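Local coordinates for bacterioferritin (Rhodobacter capsulatus, PDB 1JGC), which stores iron inside a hollow shell of 24 subunits that bind one haem per dimer, probably oxidising Fe(2+) with dioxygen to lay down a ferric oxide mineral core, at residues L31-W35 and G36-M40; D56-I59 and A60-F64; I138-Y141 and D142-P146. One frame throughout, in Å; residues are numbered along the deposited sequence.

How the contacts relate
From the N terminus, helix 5-34 runs into the tight turn of contact 1, which leads straight into helix 38-64. Contact 2 lies within the last turns of that same helix, with its centre about 33 Å from the centre of contact 1 and on the opposite side of the chain's centre. Contact 3 comes last, where helix 114-144 ends and the short helix 146-152 begins. The three follow in series, and none nests in or crosses another. Each is local, and only contact 1 closes a hairpin between two long helices. Contacts 1 and 3 lie on the same side of the chain's centre, about 6 Å apart at their nearest atoms. Contact 2 is far from both.

Contact 1 (L31-W35 and G36-M40); sequences LQEDW and GLAKM
The indole of W35 meets L37 obliquely, through L37 CD1. One face of the ring turns back on its own helix: L31 O lies 3.3 Å above the ring plane and Q32 N lies over the same face, both offset toward the rim. R143 of a neighbouring subunit makes a cation-pi contact with this ring. At the stem of the side chain, W35 CB is 4.1 Å from L37 CG. The other flat group is the side-chain amide of Q32. The Q32 and M40 side chains cross at about a right angle, with Q32 CD 3.4 Å from M40 CG. M40 reaches it because its CG stands anti to the backbone N (chi1 174°).

The backbone here is a Schellman motif closing helix 5-34. L37 N donates to Q32 O at 3.0 Å, nearly in line with the carbonyl. G36 N donates to E33 O at 3.0 Å, from well above the carbonyl plane. G36 has a positive phi of 89°; a side chain there would run into W35 O. L37 is then the N-cap of helix 38-64, so the turn joins the first two long helices of the ferritin four-helix bundle with few residues between. The E33 chain bends at chi2 (68°), which brings OE2 to 3.8 Å from A38 CB. M40 also packs on L87 and F149, and L37 on A150. L37 touches L140 of a neighbouring subunit, and D34 O accepts a hydrogen bond from T136 OG1 of that subunit.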
loop_
_atom_site.group_PDB
_atom_site.type_symbol
_atom_site.label_atom_id
_atom_site.label_comp_id
_atom_site.label_asym_id
_atom_site.label_seq_id
_atom_site.Cartn_x
_atom_site.Cartn_y
_atom_site.Cartn_z
ATOM N N LEU A 31 -2.507 -34.325 33.693
ATOM C CA LEU A 31 -3.570 -34.709 34.608
ATOM C C LEU A 31 -4.690 -33.658 34.588
ATOM O O LEU A 31 -5.863 -33.984 34.409
ATOM C CB LEU A 31 -2.988 -34.830 36.017
ATOM C CG LEU A 31 -2.985 -36.159 36.786
ATOM C CD1 LEU A 31 -3.255 -37.360 35.897
ATOM C CD2 LEU A 31 -1.645 -36.275 37.465
ATOM N N GLN A 32 -4.323 -32.394 34.773
ATOM C CA GLN A 32 -5.303 -31.312 34.772
ATOM C C GLN A 32 -6.041 -31.211 33.435
ATOM O O GLN A 32 -7.215 -30.849 33.386
ATOM C CB GLN A 32 -4.606 -29.988 35.105
ATOM C CG GLN A 32 -4.035 -29.985 36.509
ATOM C CD GLN A 32 -2.958 -28.944 36.730
ATOM O OE1 GLN A 32 -2.389 -28.407 35.782
ATOM N NE2 GLN A 32 -2.659 -28.668 37.993
ATOM N N GLU A 33 -5.351 -31.540 32.352
ATOM C CA GLU A 33 -5.962 -31.481 31.038
ATOM C C GLU A 33 -7.065 -32.535 30.945
ATOM O O GLU A 33 -8.158 -32.259 30.448
ATOM C CB GLU A 33 -4.909 -31.727 29.957
ATOM C CG GLU A 33 -5.367 -31.366 28.563
ATOM C CD GLU A 33 -5.562 -29.867 28.399
ATOM O OE1 GLU A 33 -4.595 -29.103 28.647
ATOM O OE2 GLU A 33 -6.676 -29.444 28.019
ATOM N N ASP A 34 -6.778 -33.739 31.431
ATOM C CA ASP A 34 -7.749 -34.834 31.399
ATOM C C ASP A 34 -8.936 -34.573 32.341
ATOM O O ASP A 34 -10.022 -35.128 32.138
ATOM C CB ASP A 34 -7.057 -36.163 31.747
ATOM C CG ASP A 34 -7.986 -37.371 31.604
ATOM O OD1 ASP A 34 -8.652 -37.514 30.547
ATOM O OD2 ASP A 34 -8.044 -38.192 32.549
ATOM N N TRP A 35 -8.733 -33.730 33.359
ATOM C CA TRP A 35 -9.804 -33.388 34.295
ATOM C C TRP A 35 -10.706 -32.323 33.689
ATOM O O TRP A 35 -11.784 -32.034 34.212
ATOM C CB TRP A 35 -9.245 -32.869 35.628
ATOM C CG TRP A 35 -8.556 -33.918 36.456
ATOM C CD1 TRP A 35 -8.803 -35.263 36.443
ATOM C CD2 TRP A 35 -7.498 -33.716 37.408
ATOM N NE1 TRP A 35 -7.963 -35.908 37.319
ATOM C CE2 TRP A 35 -7.154 -34.984 37.924
ATOM C CE3 TRP A 35 -6.808 -32.588 37.871
ATOM C CZ2 TRP A 35 -6.149 -35.154 38.878
ATOM C CZ3 TRP A 35 -5.804 -32.759 38.823
ATOM C CH2 TRP A 35 -5.488 -34.033 39.314
ATOM N N GLY A 36 -10.260 -31.737 32.585
ATOM C CA GLY A 36 -11.044 -30.711 31.931
ATOM C C GLY A 36 -10.738 -29.326 32.458
ATOM O O GLY A 36 -11.468 -28.374 32.182
ATOM N N LEU A 37 -9.661 -29.203 33.222
ATOM C CA LEU A 37 -9.266 -27.913 33.778
ATOM C C LEU A 37 -8.152 -27.325 32.910
ATOM O O LEU A 37 -7.031 -27.117 33.368
ATOM C CB LEU A 37 -8.777 -28.099 35.217
ATOM C CG LEU A 37 -9.744 -28.869 36.128
ATOM C CD1 LEU A 37 -9.188 -28.932 37.541
ATOM C CD2 LEU A 37 -11.099 -28.187 36.132
ATOM N N ALA A 38 -8.479 -27.048 31.652
ATOM C CA ALA A 38 -7.521 -26.525 30.686
ATOM C C ALA A 38 -6.716 -25.307 31.126
ATOM O O ALA A 38 -5.512 -25.237 30.884
ATOM C CB ALA A 38 -8.230 -26.226 29.380
ATOM N N LYS A 39 -7.364 -24.349 31.773
ATOM C CA LYS A 39 -6.667 -23.139 32.189
ATOM C C LYS A 39 -5.645 -23.412 33.273
ATOM O O LYS A 39 -4.594 -22.775 33.326
ATOM C CB LYS A 39 -7.680 -22.092 32.635
ATOM C CG LYS A 39 -8.704 -21.851 31.556
ATOM C CD LYS A 39 -9.679 -20.777 31.907
ATOM C CE LYS A 39 -10.597 -20.516 30.725
ATOM N NZ LYS A 39 -11.575 -19.453 31.073
ATOM N N MET A 40 -5.951 -24.367 34.138
ATOM C CA MET A 40 -5.022 -24.734 35.185
ATOM C C MET A 40 -3.874 -25.499 34.505
ATOM O O MET A 40 -2.703 -25.338 34.843
ATOM C CB MET A 40 -5.746 -25.610 36.200
ATOM C CG MET A 40 -4.892 -26.201 37.280
ATOM S SD MET A 40 -5.915 -26.976 38.567
ATOM C CE MET A 40 -4.924 -26.557 40.020
#

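Contact 2 (D56-I59 and A60-F64); sequences DKII and ARILF
I58 and I62 stand one turn apart on helix 38-64, a long helix of the ferritin four-helix bundle. The two side chains meet at a slant, and I58 CG2 is 4.1 Å from I62 CD1. The I58 methyl CG2 lies anti to the backbone N, on the side where I62 follows. I59 and L63 are buried with them as a wider-spaced pair, with I59 CG2 to L63 CD1 at 4.5 Å. I58 reaches L123 and lies close to E18, an iron-binding residue of the ferroxidase centre, which is metal-free here. I62 rests on L11 and N12, and L63 touches P69.

K57, by contrast, is exposed; its CB points away from the following turn. A60, partly exposed, packs near R30 of a neighbouring subunit. The polar ends of D56 and R61 find partners beyond the helix. D56 OD1 forms a salt bridge with R30 and a hydrogen bond with W26 NE1, both of that subunit. Buried R61 forms salt bridges with D113 and with E128 of a different subunit.

Regular backbone bonds run beneath both sides. R61 N gives its hydrogen to K57 O at 3.2 Å, and I62 N gives its own to I58 O at 3.0 Å.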
loop_
_atom_site.group_PDB
_atom_site.type_symbol
_atom_site.label_atom_id
_atom_site.label_comp_id
_atom_site.label_asym_id
_atom_site.label_seq_id
_atom_site.Cartn_x
_atom_site.Cartn_y
_atom_site.Cartn_z
ATOM N N ASP A 56 18.680 -26.150 31.743
ATOM C CA ASP A 56 19.646 -25.927 30.678
ATOM C C ASP A 56 20.731 -24.947 31.129
ATOM O O ASP A 56 21.927 -25.189 30.949
ATOM C CB ASP A 56 18.940 -25.398 29.431
ATOM C CG ASP A 56 19.902 -25.089 28.317
ATOM O OD1 ASP A 56 20.750 -25.953 28.016
ATOM O OD2 ASP A 56 19.814 -23.985 27.742
ATOM N N LYS A 57 20.301 -23.844 31.719
ATOM C CA LYS A 57 21.208 -22.820 32.212
ATOM C C LYS A 57 22.226 -23.425 33.203
ATOM O O LYS A 57 23.428 -23.137 33.142
ATOM C CB LYS A 57 20.373 -21.725 32.877
ATOM C CG LYS A 57 21.143 -20.574 33.456
ATOM C CD LYS A 57 20.213 -19.636 34.252
ATOM C CE LYS A 57 19.116 -19.046 33.364
ATOM N NZ LYS A 57 18.193 -18.108 34.099
ATOM N N ILE A 58 21.744 -24.282 34.100
ATOM C CA ILE A 58 22.592 -24.924 35.106
ATOM C C ILE A 58 23.568 -25.946 34.528
ATOM O O ILE A 58 24.707 -26.065 34.985
ATOM C CB ILE A 58 21.719 -25.587 36.196
ATOM C CG1 ILE A 58 21.101 -24.496 37.062
ATOM C CG2 ILE A 58 22.537 -26.558 37.039
ATOM C CD1 ILE A 58 20.201 -25.016 38.111
ATOM N N ILE A 59 23.122 -26.690 33.527
ATOM C CA ILE A 59 23.982 -27.671 32.894
ATOM C C ILE A 59 25.138 -26.941 32.218
ATOM O O ILE A 59 26.276 -27.401 32.251
ATOM C CB ILE A 59 23.205 -28.491 31.845
ATOM C CG1 ILE A 59 22.170 -29.370 32.547
ATOM C CG2 ILE A 59 24.168 -29.332 31.012
ATOM C CD1 ILE A 59 21.236 -30.092 31.608
ATOM N N ALA A 60 24.847 -25.797 31.609
ATOM C CA ALA A 60 25.883 -25.023 30.930
ATOM C C ALA A 60 26.926 -24.501 31.915
ATOM O O ALA A 60 28.123 -24.513 31.637
ATOM C CB ALA A 60 25.260 -23.859 30.161
ATOM N N ARG A 61 26.469 -24.052 33.073
ATOM C CA ARG A 61 27.386 -23.533 34.072
ATOM C C ARG A 61 28.270 -24.657 34.588
ATOM O O ARG A 61 29.453 -24.452 34.857
ATOM C CB ARG A 61 26.611 -22.911 35.228
ATOM C CG ARG A 61 27.482 -22.334 36.318
ATOM C CD ARG A 61 28.346 -21.197 35.814
ATOM N NE ARG A 61 29.157 -20.642 36.894
ATOM C CZ ARG A 61 30.086 -19.708 36.729
ATOM N NH1 ARG A 61 30.327 -19.214 35.519
ATOM N NH2 ARG A 61 30.788 -19.283 37.771
ATOM N N ILE A 62 27.699 -25.847 34.725
ATOM C CA ILE A 62 28.464 -26.986 35.207
ATOM C C ILE A 62 29.580 -27.339 34.224
ATOM O O ILE A 62 30.718 -27.560 34.621
ATOM C CB ILE A 62 27.563 -28.215 35.415
ATOM C CG1 ILE A 62 26.715 -28.027 36.676
ATOM C CG2 ILE A 62 28.409 -29.476 35.495
ATOM C CD1 ILE A 62 25.710 -29.143 36.923
ATOM N N LEU A 63 29.256 -27.390 32.939
ATOM C CA LEU A 63 30.262 -27.726 31.941
ATOM C C LEU A 63 31.368 -26.681 31.914
ATOM O O LEU A 63 32.538 -27.013 31.800
ATOM C CB LEU A 63 29.622 -27.851 30.560
ATOM C CG LEU A 63 28.760 -29.094 30.339
ATOM C CD1 LEU A 63 28.124 -29.029 28.961
ATOM C CD2 LEU A 63 29.617 -30.337 30.475
ATOM N N PHE A 64 30.995 -25.413 32.023
ATOM C CA PHE A 64 31.983 -24.350 32.019
ATOM C C PHE A 64 32.962 -24.511 33.183
ATOM O O PHE A 64 34.155 -24.275 33.023
ATOM C CB PHE A 64 31.297 -22.992 32.116
ATOM C CG PHE A 64 32.248 -21.853 32.289
ATOM C CD1 PHE A 64 33.178 -21.553 31.306
ATOM C CD2 PHE A 64 32.229 -21.086 33.449
ATOM C CE1 PHE A 64 34.078 -20.499 31.478
ATOM C CE2 PHE A 64 33.119 -20.040 33.627
ATOM C CZ PHE A 64 34.048 -19.745 32.639
#

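Contact 3 (I138-Y141 and D142-P146); sequences ISLY and DRLGP
L140 has its CG anti to the backbone N (chi1 178°), which brings its branched end to L144. Y141 has the same first torsion (chi1 -171°), and its ring is thereby sent forward along the chain to P146. The two leucines lean across each other, with L140 CD1 3.6 Å from L144 CG. At the proline, Y141 CE1 is 4.2 Å from P146 CG, and Y141 OH is 3.9 Å from P146 CB. The Y141 and P146 side chains cross at about a right angle.

This is the C-terminal end of helix 114-144, the last long helix of the ferritin bundle. G145 N donates to Y141 O at 2.8 Å, the last of four such bonds here. G145 then turns to positive phi and serves as N-cap of helix 146-152. The tyrosine ring spans this junction and also meets F149 beyond it. With Y141 cut back to an alanine, a gap would probably open beside P146 and F149, and the bend between the helices is likely to be less firmly held. The carboxylate of D142 stands nearly perpendicular to the Y141 ring and forms a salt bridge with R84. L140 and L144 both pack on L152, and L144 touches A150 of a neighbouring subunit.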
loop_
_atom_site.group_PDB
_atom_site.type_symbol
_atom_site.label_atom_id
_atom_site.label_comp_id
_atom_site.label_asym_id
_atom_site.label_seq_id
_atom_site.Cartn_x
_atom_site.Cartn_y
_atom_site.Cartn_z
ATOM N N ILE A 138 -3.911 -21.035 46.022
ATOM C CA ILE A 138 -4.429 -21.904 47.069
ATOM C C ILE A 138 -5.427 -21.111 47.901
ATOM O O ILE A 138 -6.475 -21.619 48.294
ATOM C CB ILE A 138 -3.282 -22.430 47.958
ATOM C CG1 ILE A 138 -2.483 -23.473 47.172
ATOM C CG2 ILE A 138 -3.834 -23.012 49.254
ATOM C CD1 ILE A 138 -1.151 -23.810 47.782
ATOM N N SER A 139 -5.096 -19.854 48.157
ATOM C CA SER A 139 -5.972 -18.988 48.920
ATOM C C SER A 139 -7.280 -18.776 48.161
ATOM O O SER A 139 -8.365 -18.781 48.748
ATOM C CB SER A 139 -5.299 -17.645 49.150
ATOM O OG SER A 139 -6.252 -16.699 49.574
ATOM N N LEU A 140 -7.171 -18.588 46.850
ATOM C CA LEU A 140 -8.349 -18.385 46.021
ATOM C C LEU A 140 -9.163 -19.672 45.943
ATOM O O LEU A 140 -10.386 -19.637 45.797
ATOM C CB LEU A 140 -7.937 -17.950 44.610
ATOM C CG LEU A 140 -9.077 -17.745 43.615
ATOM C CD1 LEU A 140 -9.966 -16.612 44.097
ATOM C CD2 LEU A 140 -8.509 -17.431 42.240
ATOM N N TYR A 141 -8.478 -20.806 46.038
ATOM C CA TYR A 141 -9.136 -22.102 45.979
ATOM C C TYR A 141 -10.068 -22.275 47.181
ATOM O O TYR A 141 -11.223 -22.677 47.034
ATOM C CB TYR A 141 -8.087 -23.217 45.958
ATOM C CG TYR A 141 -8.636 -24.591 45.689
ATOM C CD1 TYR A 141 -9.390 -25.262 46.647
ATOM C CD2 TYR A 141 -8.415 -25.221 44.463
ATOM C CE1 TYR A 141 -9.918 -26.533 46.391
ATOM C CE2 TYR A 141 -8.937 -26.490 44.197
ATOM C CZ TYR A 141 -9.689 -27.136 45.165
ATOM O OH TYR A 141 -10.228 -28.372 44.903
ATOM N N ASP A 142 -9.573 -21.954 48.370
ATOM C CA ASP A 142 -10.384 -22.088 49.568
ATOM C C ASP A 142 -11.524 -21.073 49.577
ATOM O O ASP A 142 -12.629 -21.374 50.018
ATOM C CB ASP A 142 -9.514 -21.927 50.820
ATOM C CG ASP A 142 -8.428 -22.993 50.917
ATOM O OD1 ASP A 142 -8.646 -24.111 50.383
ATOM O OD2 ASP A 142 -7.366 -22.719 51.534
ATOM N N ARG A 143 -11.262 -19.869 49.088
ATOM C CA ARG A 143 -12.287 -18.837 49.054
ATOM C C ARG A 143 -13.415 -19.184 48.088
ATOM O O ARG A 143 -14.590 -19.013 48.417
ATOM C CB ARG A 143 -11.679 -17.491 48.664
ATOM C CG ARG A 143 -12.721 -16.462 48.292
ATOM C CD ARG A 143 -12.118 -15.101 48.060
ATOM N NE ARG A 143 -11.901 -14.384 49.311
ATOM C CZ ARG A 143 -10.703 -14.034 49.765
ATOM N NH1 ARG A 143 -9.620 -14.349 49.064
ATOM N NH2 ARG A 143 -10.585 -13.355 50.901
ATOM N N LEU A 144 -13.063 -19.673 46.902
ATOM C CA LEU A 144 -14.058 -20.033 45.900
ATOM C C LEU A 144 -14.731 -21.363 46.216
ATOM O O LEU A 144 -15.937 -21.524 46.003
ATOM C CB LEU A 144 -13.414 -20.144 44.512
ATOM C CG LEU A 144 -12.789 -18.906 43.881
ATOM C CD1 LEU A 144 -12.220 -19.262 42.529
ATOM C CD2 LEU A 144 -13.836 -17.821 43.749
ATOM N N GLY A 145 -13.944 -22.312 46.717
ATOM C CA GLY A 145 -14.468 -23.632 47.012
ATOM C C GLY A 145 -14.109 -24.568 45.870
ATOM O O GLY A 145 -13.908 -24.115 44.751
ATOM N N PRO A 146 -14.033 -25.884 46.110
ATOM C CA PRO A 146 -13.687 -26.855 45.066
ATOM C C PRO A 146 -14.388 -26.647 43.728
ATOM O O PRO A 146 -13.730 -26.532 42.701
ATOM C CB PRO A 146 -14.057 -28.189 45.705
ATOM C CG PRO A 146 -13.793 -27.937 47.148
ATOM C CD PRO A 146 -14.380 -26.571 47.364
#